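Long-range contact in formimidoylglutamase (Bacillus subtilis, PDB 3M1R), which hydrolyses N-formimidoyl-L-glutamate to L-glutamate and formamide in histidine degradation, using manganese as its cofactor: residues Gly128-Ser133 / Ile288-Pro293. Numbering follows the deposited sequence.
Sequences GDNSIS and IVEVDP. With CA (calcium ion), chain B.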
ATOM      1  N   GLY D 128      -1.941  21.749   8.082  1.00 31.80           N
ATOM      2  CA  GLY D 128      -1.610  22.905   7.271  1.00 29.85           C
ATOM      3  C   GLY D 128      -0.154  22.897   6.844  1.00 30.66           C
ATOM      4  O   GLY D 128       0.687  22.292   7.492  1.00 33.42           O
ATOM      5  N   ASP D 129       0.149  23.575   5.746  1.00 34.34           N
ATOM      6  CA  ASP D 129       1.507  23.569   5.225  1.00 39.67           C
ATOM      7  C   ASP D 129       2.303  24.752   5.768  1.00 31.81           C
ATOM      8  O   ASP D 129       1.785  25.540   6.548  1.00 29.72           O
ATOM      9  CB  ASP D 129       1.502  23.548   3.692  1.00 40.66           C
ATOM     10  CG  ASP D 129       0.969  24.827   3.091  1.00 46.52           C
ATOM     11  OD1 ASP D 129       1.025  25.881   3.768  1.00 43.37           O
ATOM     12  OD2 ASP D 129       0.488  24.775   1.933  1.00 50.96           O
ATOM     13  N   ASN D 130       3.553  24.886   5.343  1.00 36.06           N
ATOM     14  CA  ASN D 130       4.427  25.874   5.953  1.00 44.01           C
ATOM     15  C   ASN D 130       3.987  27.312   5.703  1.00 40.74           C
ATOM     16  O   ASN D 130       4.339  28.217   6.464  1.00 42.20           O
ATOM     17  CB  ASN D 130       5.897  25.662   5.554  1.00 49.13           C
ATOM     18  CG  ASN D 130       6.858  25.953   6.712  1.00 58.73           C
ATOM     19  OD1 ASN D 130       7.960  25.403   6.772  1.00 52.57           O
ATOM     20  ND2 ASN D 130       6.424  26.816   7.656  1.00 58.64           N
ATOM     21  N   SER D 131       3.201  27.522   4.652  1.00 33.28           N
ATOM     22  CA  SER D 131       2.844  28.890   4.261  1.00 32.36           C
ATOM     23  C   SER D 131       2.009  29.617   5.319  1.00 33.35           C
ATOM     24  O   SER D 131       1.957  30.835   5.316  1.00 41.54           O
ATOM     25  CB  SER D 131       2.085  28.885   2.938  1.00 37.04           C
ATOM     26  OG  SER D 131       0.753  28.458   3.137  1.00 40.86           O
ATOM     27  N   ILE D 132       1.353  28.873   6.219  1.00 35.16           N
ATOM     28  CA  ILE D 132       0.460  29.495   7.203  1.00 35.68           C
ATOM     29  C   ILE D 132       1.215  30.328   8.226  1.00 42.79           C
ATOM     30  O   ILE D 132       0.619  31.158   8.904  1.00 44.56           O
ATOM     31  CB  ILE D 132      -0.439  28.460   7.961  1.00 31.73           C
ATOM     32  CG1 ILE D 132       0.354  27.721   9.043  1.00 30.61           C
ATOM     33  CG2 ILE D 132      -1.067  27.466   6.981  1.00 35.79           C
ATOM     34  CD1 ILE D 132      -0.520  26.886   9.998  1.00 29.28           C
ATOM     35  N   SER D 133       2.522  30.103   8.339  1.00 42.32           N
ATOM     36  CA  SER D 133       3.325  30.772   9.362  1.00 39.93           C
ATOM     37  C   SER D 133       3.381  32.279   9.180  1.00 45.18           C
ATOM     38  O   SER D 133       3.632  33.031  10.137  1.00 46.47           O
ATOM     39  CB  SER D 133       4.740  30.194   9.417  1.00 40.63           C
ATOM     40  OG  SER D 133       4.704  28.837   9.814  1.00 41.48           O
ATOM     41  N   ILE D 288       2.294  23.531  14.375  1.00 38.08           N
ATOM     42  CA  ILE D 288       2.948  22.400  13.749  1.00 43.07           C
ATOM     43  C   ILE D 288       2.578  22.373  12.278  1.00 41.41           C
ATOM     44  O   ILE D 288       1.393  22.411  11.923  1.00 41.34           O
ATOM     45  CB  ILE D 288       2.518  21.109  14.413  1.00 41.17           C
ATOM     46  CG1 ILE D 288       2.903  21.167  15.895  1.00 32.10           C
ATOM     47  CG2 ILE D 288       3.144  19.896  13.698  1.00 28.24           C
ATOM     48  CD1 ILE D 288       2.361  20.014  16.672  1.00 35.81           C
ATOM     49  N   VAL D 289       3.592  22.350  11.423  1.00 31.75           N
ATOM     50  CA  VAL D 289       3.347  22.337   9.996  1.00 36.29           C
ATOM     51  C   VAL D 289       4.053  21.183   9.306  1.00 34.99           C
ATOM     52  O   VAL D 289       4.930  20.528   9.880  1.00 33.13           O
ATOM     53  CB  VAL D 289       3.770  23.675   9.319  1.00 30.28           C
ATOM     54  CG1 VAL D 289       2.898  24.814   9.795  1.00 33.73           C
ATOM     55  CG2 VAL D 289       5.250  23.973   9.579  1.00 32.71           C
ATOM     56  N   GLU D 290       3.611  20.940   8.076  1.00 30.48           N
ATOM     57  CA  GLU D 290       4.257  20.052   7.124  1.00 31.15           C
ATOM     58  C   GLU D 290       4.074  18.567   7.412  1.00 32.97           C
ATOM     59  O   GLU D 290       4.799  17.730   6.887  1.00 34.20           O
ATOM     60  CB  GLU D 290       5.726  20.451   6.908  1.00 25.71           C
ATOM     61  CG  GLU D 290       5.870  21.810   6.201  1.00 32.50           C
ATOM     62  CD  GLU D 290       5.382  21.811   4.719  1.00 51.90           C
ATOM     63  OE1 GLU D 290       4.599  22.706   4.325  1.00 48.54           O
ATOM     64  OE2 GLU D 290       5.797  20.934   3.933  1.00 51.84           O
ATOM     65  N   VAL D 291       3.068  18.232   8.208  1.00 31.43           N
ATOM     66  CA  VAL D 291       2.650  16.838   8.300  1.00 29.94           C
ATOM     67  C   VAL D 291       1.740  16.474   7.124  1.00 28.04           C
ATOM     68  O   VAL D 291       0.748  17.151   6.869  1.00 32.47           O
ATOM     69  CB  VAL D 291       1.936  16.566   9.624  1.00 31.19           C
ATOM     70  CG1 VAL D 291       1.386  15.138   9.668  1.00 26.20           C
ATOM     71  CG2 VAL D 291       2.895  16.821  10.778  1.00 27.91           C
ATOM     72  N   ASP D 292       2.063  15.398   6.412  1.00 25.31           N
ATOM     73  CA  ASP D 292       1.210  14.971   5.307  1.00 25.88           C
ATOM     74  C   ASP D 292       0.751  13.516   5.498  1.00 24.65           C
ATOM     75  O   ASP D 292       1.457  12.568   5.172  1.00 31.18           O
ATOM     76  CB  ASP D 292       1.920  15.181   3.961  1.00 33.32           C
ATOM     77  CG  ASP D 292       0.999  14.931   2.746  1.00 36.94           C
ATOM     78  OD1 ASP D 292      -0.088  14.333   2.914  1.00 37.82           O
ATOM     79  OD2 ASP D 292       1.383  15.333   1.617  1.00 30.14           O
ATOM     80  N   PRO D 293      -0.448  13.345   6.032  1.00 27.44           N
ATOM     81  CA  PRO D 293      -0.995  12.015   6.290  1.00 29.54           C
ATOM     82  C   PRO D 293      -1.022  11.116   5.051  1.00 29.47           C
ATOM     83  O   PRO D 293      -0.911   9.905   5.229  1.00 31.83           O
ATOM     84  CB  PRO D 293      -2.436  12.312   6.716  1.00 31.12           C
ATOM     85  CG  PRO D 293      -2.431  13.733   7.143  1.00 32.63           C
ATOM     86  CD  PRO D 293      -1.407  14.420   6.344  1.00 28.81           C
TER
HETATM   87 CA    CA B 322      10.043  24.805   5.795  1.00 84.93          CA
HETATM   88  O   HOH W   1       0.804  19.636   9.764  1.00 45.92           O
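The carboxylate of Glu-290 meets residues 129-130 at OE1, with Asp-129 CB approaching obliquely from one face, at 3.3 Å, and Asn-130 CB from the other, at 3.5 Å. This is the C-terminal edge of the parallel sheet in the arginase fold: the loop after strand 121-127 carries Asn-130 to the metal, while the turn after the neighbouring strand 283-289 braces that loop through Glu-290 and Val-289. At the carboxylate edge, the backbone N of Asn-130 donates to the anti lone pair of Glu-290 OE1 over 2.6 Å. The hydrogen bond is short but bent, its N-H...O angle being 141°. The bend at chi2 (-68°) folds the Glu-290 chain back so that OE1 reaches that N-H. The amide of Asn-130 carries Val-289 on one face: CG2 stands 3.8 Å from Asn-130 CG, almost directly above the plane. The amide oxygen binds a calcium ion together with Asp-153, Asp-157 and Asp-245, at a site inferred to hold manganese in the working enzyme.

The pairing runs past the strand ends, as Glu-290 N donates to Gly-128 O over a rather long 3.3 Å, at 169°. Replacing Glu-290 by an alanine would probably leave the N-H of Asn-130 without its acceptor, and the backbone carrying this metal ligand less firmly placed.

Asp-129 directs its own carboxylate into an Asx turn. Ser-131 N, coming from above the carboxylate plane, closes the turn on OD1; Ser-131 OG adds a second tie, 2.7 Å from Asp-129 OD1 at its syn lone pair, which probably helps hold Asn-130 in place. OD2 hydrogen-bonds to Ser-50 and Ser-51. Val-289 packs against the loop with both branches, CG2 on the Asn-130 amide and CG1 3.5 Å from Asp-129 O. Val-289 CG1 also lies 3.9 Å from Ile-132 CG1, the two side chains running antiparallel where they touch.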